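PDB 3GIR: aminomethyltransferase from Bartonella henselae, which belongs to the aminomethyltransferase (glycine cleavage T-protein) family and pairs a folate-binding domain with a C-terminal barrel domain. Local coordinates for residues A183-D188 / L238-V243; G77-S82 / A176-Q181; L70-H75 / G214-D219. All blocks are in the same frame, centred on the assembly; numbering follows the deposited sequence.

Contact 1: residues A183-D188 / L238-V243; sequences AAVLAD and LGDSRV. With NA (sodium ion), chain B.
Val185 of helix 182-188 lies nearest Asp240 in the loop between helix 227-238 and strand 243-245, CA to CA 7.1 Å, and that loop closes in a type I turn from Asp240 to Val243. Arg242 carries most of the polar contact. Its NH2 donates to Asp188 OD2 at 2.8 Å, a salt bridge in which OD2 is met on its anti side, 27° out of the carboxylate plane. The same NH2 also reaches Asp240 OD1 at 2.8 Å, while NE donates to Asp240 OD2 (2.9 Å), so the guanidinium grips this carboxylate side-on, against the syn lone pairs of both oxygens. The anti lone pair of Asp240 OD2 receives the backbone N of Arg242, making an Asx turn. Val185 CG2 lies over one guanidinium face, 3.6 Å from Arg242 NE. Its other methyl, CG1, is anti to the backbone N (chi1 169°), and this branch meets Val243 CG2 at 3.6 Å. Water 1 joins Val185 O to Asp240 OD1, and water 2 joins Asp188 OD2 to Arg242 NH1. Carbonyl oxygens of Leu238, Asp240 and Val243 and three waters bind a sodium ion. Asp188 OD2 and Asp240 OD1 are only 4.8 Å apart; the shared arginine would be expected to offset their repulsion, and its two nearly in-plane bonds to Asp240 should restrict rotation of the guanidinium.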
loop_
_atom_site.group_PDB
_atom_site.type_symbol
_atom_site.label_atom_id
_atom_site.label_comp_id
_atom_site.label_asym_id
_atom_site.label_seq_id
_atom_site.Cartn_x
_atom_site.Cartn_y
_atom_site.Cartn_z
ATOM N N ALA A 183 -7.867 11.966 13.318
ATOM C CA ALA A 183 -7.041 12.953 14.017
ATOM C C ALA A 183 -7.644 13.351 15.344
ATOM O O ALA A 183 -6.927 13.435 16.332
ATOM C CB ALA A 183 -6.775 14.188 13.115
ATOM N N ALA A 184 -8.952 13.500 15.380
ATOM C CA ALA A 184 -9.628 13.847 16.615
ATOM C C ALA A 184 -9.581 12.697 17.621
ATOM O O ALA A 184 -9.278 12.886 18.802
ATOM C CB ALA A 184 -11.061 14.327 16.323
ATOM N N VAL A 185 -9.769 11.455 17.126
ATOM C CA VAL A 185 -9.664 10.262 17.959
ATOM C C VAL A 185 -8.251 10.183 18.570
ATOM O O VAL A 185 -8.113 9.898 19.774
ATOM C CB VAL A 185 -10.024 8.972 17.156
ATOM C CG1 VAL A 185 -9.661 7.717 17.926
ATOM C CG2 VAL A 185 -11.460 8.989 16.744
ATOM N N LEU A 186 -7.231 10.379 17.731
ATOM C CA LEU A 186 -5.861 10.323 18.158
ATOM C C LEU A 186 -5.627 11.320 19.292
ATOM O O LEU A 186 -5.108 10.961 20.335
ATOM C CB LEU A 186 -4.900 10.600 17.016
ATOM C CG LEU A 186 -3.457 10.302 17.185
ATOM C CD1 LEU A 186 -3.208 8.798 17.177
ATOM C CD2 LEU A 186 -2.629 11.017 16.224
ATOM N N ALA A 187 -6.008 12.556 19.060
ATOM C CA ALA A 187 -5.887 13.638 20.116
ATOM C C ALA A 187 -6.618 13.254 21.401
ATOM O O ALA A 187 -6.076 13.360 22.479
ATOM C CB ALA A 187 -6.399 14.971 19.586
ATOM N N ASP A 188 -7.841 12.773 21.292
ATOM C CA ASP A 188 -8.623 12.455 22.496
ATOM C C ASP A 188 -8.097 11.228 23.236
ATOM O O ASP A 188 -8.391 11.023 24.418
ATOM C CB ASP A 188 -10.108 12.268 22.149
ATOM C CG ASP A 188 -10.818 13.563 21.717
ATOM O OD1 ASP A 188 -10.265 14.685 21.800
ATOM O OD2 ASP A 188 -11.959 13.439 21.193
ATOM N N LEU A 238 -10.416 1.573 20.263
ATOM C CA LEU A 238 -11.747 0.987 19.981
ATOM C C LEU A 238 -12.840 1.467 20.892
ATOM O O LEU A 238 -14.008 1.558 20.489
ATOM C CB LEU A 238 -11.669 -0.504 20.159
ATOM C CG LEU A 238 -11.121 -1.278 19.027
ATOM C CD1 LEU A 238 -10.633 -2.648 19.535
ATOM C CD2 LEU A 238 -12.289 -1.328 17.920
ATOM N N GLY A 239 -12.450 1.803 22.110
ATOM C CA GLY A 239 -13.367 2.350 23.116
ATOM C C GLY A 239 -13.982 3.673 22.688
ATOM O O GLY A 239 -15.035 4.053 23.185
ATOM N N ASP A 240 -13.384 4.360 21.742
ATOM C CA ASP A 240 -13.908 5.646 21.235
ATOM C C ASP A 240 -15.120 5.311 20.369
ATOM O O ASP A 240 -15.059 4.370 19.514
ATOM C CB ASP A 240 -12.829 6.378 20.414
ATOM C CG ASP A 240 -13.186 7.778 20.021
ATOM O OD1 ASP A 240 -12.424 8.740 20.332
ATOM O OD2 ASP A 240 -14.236 7.971 19.350
ATOM N N SER A 241 -16.216 6.033 20.558
ATOM C CA SER A 241 -17.446 5.682 19.849
ATOM C C SER A 241 -17.359 5.954 18.321
ATOM O O SER A 241 -18.189 5.466 17.571
ATOM C CB SER A 241 -18.640 6.435 20.483
ATOM O OG SER A 241 -18.444 7.820 20.206
ATOM N N ARG A 242 -16.346 6.683 17.887
ATOM C CA ARG A 242 -16.133 6.980 16.457
ATOM C C ARG A 242 -15.365 5.825 15.734
ATOM O O ARG A 242 -15.296 5.894 14.509
ATOM C CB ARG A 242 -15.420 8.276 16.242
ATOM C CG ARG A 242 -16.230 9.468 16.813
ATOM C CD ARG A 242 -15.428 10.672 16.942
ATOM N NE ARG A 242 -14.472 10.573 18.038
ATOM C CZ ARG A 242 -13.829 11.623 18.564
ATOM N NH1 ARG A 242 -13.956 12.871 18.058
ATOM N NH2 ARG A 242 -13.026 11.412 19.565
ATOM N N VAL A 243 -14.842 4.863 16.509
ATOM C CA VAL A 243 -13.894 3.866 15.975
ATOM C C VAL A 243 -14.545 2.481 15.912
ATOM O O VAL A 243 -15.158 2.008 16.869
ATOM C CB VAL A 243 -12.651 3.784 16.862
ATOM C CG1 VAL A 243 -11.613 2.796 16.370
ATOM C CG2 VAL A 243 -11.941 5.160 16.907
HETATM NA NA NA B . -15.752 2.151 19.154
HETATM O O HOH W 1 -9.972 8.611 21.467
HETATM O O HOH W 2 -13.073 15.348 19.340
HETATM O O HOH W 3 -16.962 2.263 21.345
HETATM O O HOH W 4 -18.020 2.612 18.263
HETATM O O HOH W 5 -16.517 -0.093 18.972
#

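Contact 2: residues G77-S82 / A176-Q181; sequences GLFDIS and ALQGPQ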
loop_
_atom_site.group_PDB
_atom_site.type_symbol
_atom_site.label_atom_id
_atom_site.label_comp_id
_atom_site.label_asym_id
_atom_site.label_seq_id
_atom_site.Cartn_x
_atom_site.Cartn_y
_atom_site.Cartn_z
ATOM N N GLY A 77 -11.779 4.320 11.104
ATOM C CA GLY A 77 -11.644 2.879 11.053
ATOM C C GLY A 77 -10.287 2.478 11.590
ATOM O O GLY A 77 -9.289 3.130 11.345
ATOM N N LEU A 78 -10.281 1.412 12.355
ATOM C CA LEU A 78 -9.073 0.842 12.947
ATOM C C LEU A 78 -8.777 -0.477 12.216
ATOM O O LEU A 78 -9.613 -1.382 12.116
ATOM C CB LEU A 78 -9.273 0.552 14.455
ATOM C CG LEU A 78 -7.998 0.128 15.206
ATOM C CD1 LEU A 78 -6.897 1.245 15.225
ATOM C CD2 LEU A 78 -8.426 -0.324 16.680
ATOM N N PHE A 79 -7.568 -0.580 11.696
ATOM C CA PHE A 79 -7.112 -1.712 10.911
ATOM C C PHE A 79 -5.894 -2.326 11.586
ATOM O O PHE A 79 -4.915 -1.638 11.852
ATOM C CB PHE A 79 -6.682 -1.296 9.491
ATOM C CG PHE A 79 -7.705 -0.546 8.680
ATOM C CD1 PHE A 79 -8.280 -1.124 7.558
ATOM C CD2 PHE A 79 -8.040 0.765 9.011
ATOM C CE1 PHE A 79 -9.205 -0.413 6.791
ATOM C CE2 PHE A 79 -8.993 1.424 8.261
ATOM C CZ PHE A 79 -9.572 0.824 7.172
ATOM N N ASP A 80 -5.955 -3.640 11.837
ATOM C CA ASP A 80 -4.795 -4.336 12.305
ATOM C C ASP A 80 -3.983 -4.783 11.096
ATOM O O ASP A 80 -4.366 -5.701 10.346
ATOM C CB ASP A 80 -5.175 -5.559 13.172
ATOM C CG ASP A 80 -3.969 -6.190 13.809
ATOM O OD1 ASP A 80 -2.808 -5.840 13.437
ATOM O OD2 ASP A 80 -4.163 -7.107 14.665
ATOM N N ILE A 81 -2.834 -4.131 10.889
ATOM C CA ILE A 81 -1.950 -4.367 9.779
ATOM C C ILE A 81 -0.583 -4.877 10.280
ATOM O O ILE A 81 0.459 -4.640 9.689
ATOM C CB ILE A 81 -1.872 -3.142 8.804
ATOM C CG1 ILE A 81 -1.463 -1.914 9.541
ATOM C CG2 ILE A 81 -3.257 -2.959 8.123
ATOM C CD1 ILE A 81 -1.156 -0.760 8.535
ATOM N N SER A 82 -0.635 -5.704 11.333
ATOM C CA SER A 82 0.545 -6.241 11.986
ATOM C C SER A 82 1.229 -7.301 11.150
ATOM O O SER A 82 2.269 -7.806 11.556
ATOM C CB SER A 82 0.210 -6.826 13.368
ATOM O OG SER A 82 -0.286 -5.811 14.228
ATOM N N ALA A 176 -3.505 0.872 11.706
ATOM C CA ALA A 176 -3.859 2.063 10.968
ATOM C C ALA A 176 -5.164 2.611 11.523
ATOM O O ALA A 176 -6.077 1.896 11.783
ATOM C CB ALA A 176 -4.054 1.698 9.477
ATOM N N LEU A 177 -5.213 3.944 11.675
ATOM C CA LEU A 177 -6.417 4.649 12.197
ATOM C C LEU A 177 -6.708 5.669 11.115
ATOM O O LEU A 177 -5.969 6.632 10.926
ATOM C CB LEU A 177 -6.149 5.359 13.502
ATOM C CG LEU A 177 -7.334 6.117 14.074
ATOM C CD1 LEU A 177 -8.407 5.132 14.596
ATOM C CD2 LEU A 177 -6.804 6.982 15.240
ATOM N N GLN A 178 -7.811 5.503 10.388
ATOM C CA GLN A 178 -8.061 6.197 9.114
ATOM C C GLN A 178 -9.463 6.767 9.056
ATOM O O GLN A 178 -10.410 6.166 9.509
ATOM C CB GLN A 178 -7.913 5.251 7.930
ATOM C CG GLN A 178 -6.592 4.562 7.876
ATOM C CD GLN A 178 -5.490 5.458 7.304
ATOM O OE1 GLN A 178 -5.605 5.963 6.154
ATOM N NE2 GLN A 178 -4.351 5.533 8.035
ATOM N N GLY A 179 -9.597 7.964 8.458
ATOM C CA GLY A 179 -10.873 8.606 8.277
ATOM C C GLY A 179 -10.878 10.079 8.742
ATOM O O GLY A 179 -9.932 10.555 9.387
ATOM N N PRO A 180 -11.997 10.751 8.487
ATOM C CA PRO A 180 -12.078 12.155 8.855
ATOM C C PRO A 180 -12.083 12.446 10.303
ATOM O O PRO A 180 -11.740 13.599 10.659
ATOM C CB PRO A 180 -13.381 12.608 8.183
ATOM C CG PRO A 180 -14.188 11.328 8.086
ATOM C CD PRO A 180 -13.151 10.328 7.703
ATOM N N GLN A 181 -12.382 11.462 11.141
ATOM C CA GLN A 181 -12.313 11.641 12.573
ATOM C C GLN A 181 -11.065 11.067 13.223
ATOM O O GLN A 181 -10.886 11.089 14.431
ATOM C CB GLN A 181 -13.578 11.208 13.234
ATOM C CG GLN A 181 -14.832 11.929 12.762
ATOM C CD GLN A 181 -16.098 11.400 13.401
ATOM O OE1 GLN A 181 -16.336 10.204 13.551
ATOM N NE2 GLN A 181 -16.967 12.347 13.808
#
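Strands 76-80 and 173-178 are antiparallel neighbours in the mixed sheet of the folate-binding domain, and Phe79 pairs with Ala176 across them. The strand axes come within 4.8 Å at 159° between their directions. Gly77 with Gln178 and Phe79 with Ala176 are hydrogen-bonded pairs, each closed by two reciprocal N-H...O bonds (Gly77 N to Gln178 O 2.8 Å) with the donors in the carbonyl planes; Leu78 with Leu177 between them is a non-hydrogen-bonded pair. The side chain of Phe79 maps one sheet face. Its CB lies 4.0 Å from Ala176 CB. With CG anti to the carbonyl carbon (chi1 -55°), the ring swings back along its own strand: CD2 passes 3.6 Å from Ala176 O, which sits at the ring edge, and CE2, farther out, comes to 4.0 Å from Gln178 CG. Ring and Gln178 amide planes stand 76° apart. The amide turns off to other partners, OE1 to Thr216 OG1, NE2 to the backbone oxygens of Ser213 and Phe221. Beyond the ring, Leu254 and Arg251 of helix 248-257 cover Phe79. Ile81 extends the apolar patch, its CD1 touching Ala176 CB. On the opposite face, Leu78 and Leu177 bring their CD1 methyls into loose contact. At the strand end, Asp80 OD1 accepts from Ser82 N, in an Asx turn, and with its own syn lone pair from Ser82 OG at 2.6 Å.

Contact 3: residues L70-H75 / G214-D219; sequences LHTRAH and GYTGED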
loop_
_atom_site.group_PDB
_atom_site.type_symbol
_atom_site.label_atom_id
_atom_site.label_comp_id
_atom_site.label_asym_id
_atom_site.label_seq_id
_atom_site.Cartn_x
_atom_site.Cartn_y
_atom_site.Cartn_z
ATOM N N LEU A 70 -17.822 2.262 4.510
ATOM C CA LEU A 70 -18.493 3.536 4.690
ATOM C C LEU A 70 -18.128 4.170 6.020
ATOM O O LEU A 70 -17.923 5.384 6.059
ATOM C CB LEU A 70 -20.011 3.385 4.500
ATOM C CG LEU A 70 -20.469 2.964 3.094
ATOM C CD1 LEU A 70 -21.991 2.514 3.153
ATOM C CD2 LEU A 70 -20.204 3.990 2.006
ATOM N N HIS A 71 -17.982 3.362 7.059
ATOM C CA HIS A 71 -17.562 3.862 8.368
ATOM C C HIS A 71 -16.236 4.607 8.334
ATOM O O HIS A 71 -16.072 5.685 8.942
ATOM C CB HIS A 71 -17.573 2.752 9.435
ATOM C CG HIS A 71 -17.191 3.263 10.791
ATOM N ND1 HIS A 71 -18.127 3.769 11.671
ATOM C CD2 HIS A 71 -15.982 3.402 11.388
ATOM C CE1 HIS A 71 -17.499 4.158 12.775
ATOM N NE2 HIS A 71 -16.200 3.973 12.623
ATOM N N THR A 72 -15.275 4.079 7.567
ATOM C CA THR A 72 -13.954 4.652 7.465
ATOM C C THR A 72 -14.007 6.009 6.814
ATOM O O THR A 72 -13.309 6.930 7.215
ATOM C CB THR A 72 -12.957 3.690 6.718
ATOM O OG1 THR A 72 -12.923 2.409 7.379
ATOM C CG2 THR A 72 -11.567 4.215 6.628
ATOM N N ARG A 73 -14.858 6.142 5.801
ATOM C CA ARG A 73 -14.941 7.415 5.084
ATOM C C ARG A 73 -15.731 8.487 5.875
ATOM O O ARG A 73 -15.580 9.682 5.573
ATOM C CB ARG A 73 -15.495 7.224 3.705
ATOM C CG ARG A 73 -14.578 6.431 2.748
ATOM C CD ARG A 73 -14.475 7.035 1.371
ATOM N NE ARG A 73 -13.837 6.182 0.406
ATOM C CZ ARG A 73 -12.523 6.000 0.319
ATOM N NH1 ARG A 73 -11.694 6.667 1.093
ATOM N NH2 ARG A 73 -12.044 5.123 -0.524
ATOM N N ALA A 74 -16.567 8.057 6.802
ATOM C CA ALA A 74 -17.427 8.972 7.606
ATOM C C ALA A 74 -16.904 9.278 9.002
ATOM O O ALA A 74 -17.270 10.330 9.589
ATOM C CB ALA A 74 -18.839 8.395 7.653
ATOM N N HIS A 75 -16.045 8.399 9.548
ATOM C CA HIS A 75 -15.709 8.376 10.960
ATOM C C HIS A 75 -14.222 8.019 11.132
ATOM O O HIS A 75 -13.371 8.707 10.606
ATOM C CB HIS A 75 -16.652 7.438 11.761
ATOM C CG HIS A 75 -18.076 7.881 11.747
ATOM N ND1 HIS A 75 -18.494 9.068 12.337
ATOM C CD2 HIS A 75 -19.161 7.344 11.142
ATOM C CE1 HIS A 75 -19.785 9.231 12.084
ATOM N NE2 HIS A 75 -20.214 8.207 11.355
ATOM N N GLY A 214 -1.399 6.301 5.086
ATOM C CA GLY A 214 -2.285 5.124 5.156
ATOM C C GLY A 214 -2.516 4.561 3.774
ATOM O O GLY A 214 -1.723 4.817 2.838
ATOM N N TYR A 215 -3.613 3.852 3.626
ATOM C CA TYR A 215 -3.934 3.141 2.425
ATOM C C TYR A 215 -5.393 3.288 2.042
ATOM O O TYR A 215 -6.024 2.378 1.458
ATOM C CB TYR A 215 -3.575 1.647 2.667
ATOM C CG TYR A 215 -3.394 0.769 1.501
ATOM C CD1 TYR A 215 -2.618 1.124 0.424
ATOM C CD2 TYR A 215 -3.908 -0.505 1.528
ATOM C CE1 TYR A 215 -2.354 0.244 -0.597
ATOM C CE2 TYR A 215 -3.655 -1.408 0.474
ATOM C CZ TYR A 215 -2.905 -1.022 -0.563
ATOM O OH TYR A 215 -2.690 -2.003 -1.547
ATOM N N THR A 216 -5.977 4.469 2.318
ATOM C CA THR A 216 -7.411 4.680 2.229
ATOM C C THR A 216 -7.806 5.851 1.302
ATOM O O THR A 216 -8.940 5.952 0.872
ATOM C CB THR A 216 -8.066 4.870 3.619
ATOM O OG1 THR A 216 -7.544 6.083 4.212
ATOM C CG2 THR A 216 -7.902 3.566 4.558
ATOM N N GLY A 217 -6.902 6.785 1.112
ATOM C CA GLY A 217 -7.227 8.084 0.462
ATOM C C GLY A 217 -7.884 9.077 1.416
ATOM O O GLY A 217 -8.199 10.200 1.007
ATOM N N GLU A 218 -8.024 8.708 2.685
ATOM C CA GLU A 218 -8.476 9.605 3.748
ATOM C C GLU A 218 -7.298 10.163 4.509
ATOM O O GLU A 218 -6.161 9.748 4.351
ATOM C CB GLU A 218 -9.430 8.889 4.694
ATOM C CG GLU A 218 -10.664 8.287 4.070
ATOM C CD GLU A 218 -11.610 9.324 3.537
ATOM O OE1 GLU A 218 -11.676 10.437 4.110
ATOM O OE2 GLU A 218 -12.294 9.056 2.501
ATOM N N ASP A 219 -7.563 11.137 5.410
ATOM C CA ASP A 219 -6.604 11.441 6.471
ATOM C C ASP A 219 -6.451 10.200 7.336
ATOM O O ASP A 219 -7.296 9.352 7.318
ATOM C CB ASP A 219 -7.080 12.681 7.290
ATOM C CG ASP A 219 -6.035 13.179 8.275
ATOM O OD1 ASP A 219 -4.868 12.886 8.115
ATOM O OD2 ASP A 219 -6.422 13.849 9.248
#
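Arg73, near the C-terminal end of helix 65-74, meets Thr216 and Glu218 in the loop that leads from strand 209-211 to strand 220-225 of the folate-binding domain, and that loop holds an ST turn. The closest CA atoms across the contact are those of Arg73 and Glu218, 7.0 Å apart.

Charge and hydrogen bonding converge on one nitrogen. Arg73 NH1 donates to Glu218 OE2 at 2.8 Å, forming a salt bridge in which OE2 offers its anti lone pair. The same Arg73 NH1 also donates to Thr216 O at 2.9 Å in a straighter bond of 171°. Both acceptors lie close to the guanidinium plane, though the Glu218 carboxylate is turned 45° against it. The two side chains cross at about a right angle, bringing Glu218 OE2 to 3.2 Å from Arg73 CD. Glu218 is bent at chi2 (-67°), which folds its carboxylate back over the last turn of the helix, where Glu218 CD lies 4.1 Å from Arg73 CA. Both charges have second partners: Glu257 pairs with Arg73 NH2, and Arg389, from the C-terminal part of the chain, with Glu218 OE2. A carboxylate paired with two arginines is probably stabilised in its charged form.

Apolar contact is slight. Thr72 CG2 and Thr216 CG2 approach to 4.3 Å, beside Leu254 and Phe79.

Within the loop, the Thr216 hydroxyl, which also has Gln178 as a partner, closes the ST turn: its OG1 accepts from the backbone N of Glu218 at 3.1 Å.

How the contacts relate
All three contacts belong to the folate-binding domain and lie on one side of the chain's centre. Centres of contacts 2 and 3 are about 8 Å apart, those of contacts 1 and 2 about 10 Å, and those of contacts 1 and 3 about 14 Å. Contact 2 sits inside the mixed sheet; contact 1 joins helix 182-188, which follows strand 173-178, to the loop entering edge strand 243-245, and contact 3 joins helix 65-74, which precedes strand 76-80, to another loop. Along the chain contact 2 is nested within contact 3 and closes before contact 1 opens, while segments of contacts 1 and 3 alternate. Probable hydrogen bonds, His71 NE2 to Arg242 O and His75 ND1 with Gln181 OE1, link the end of helix 65-74 to the loops of contacts 1 and 2.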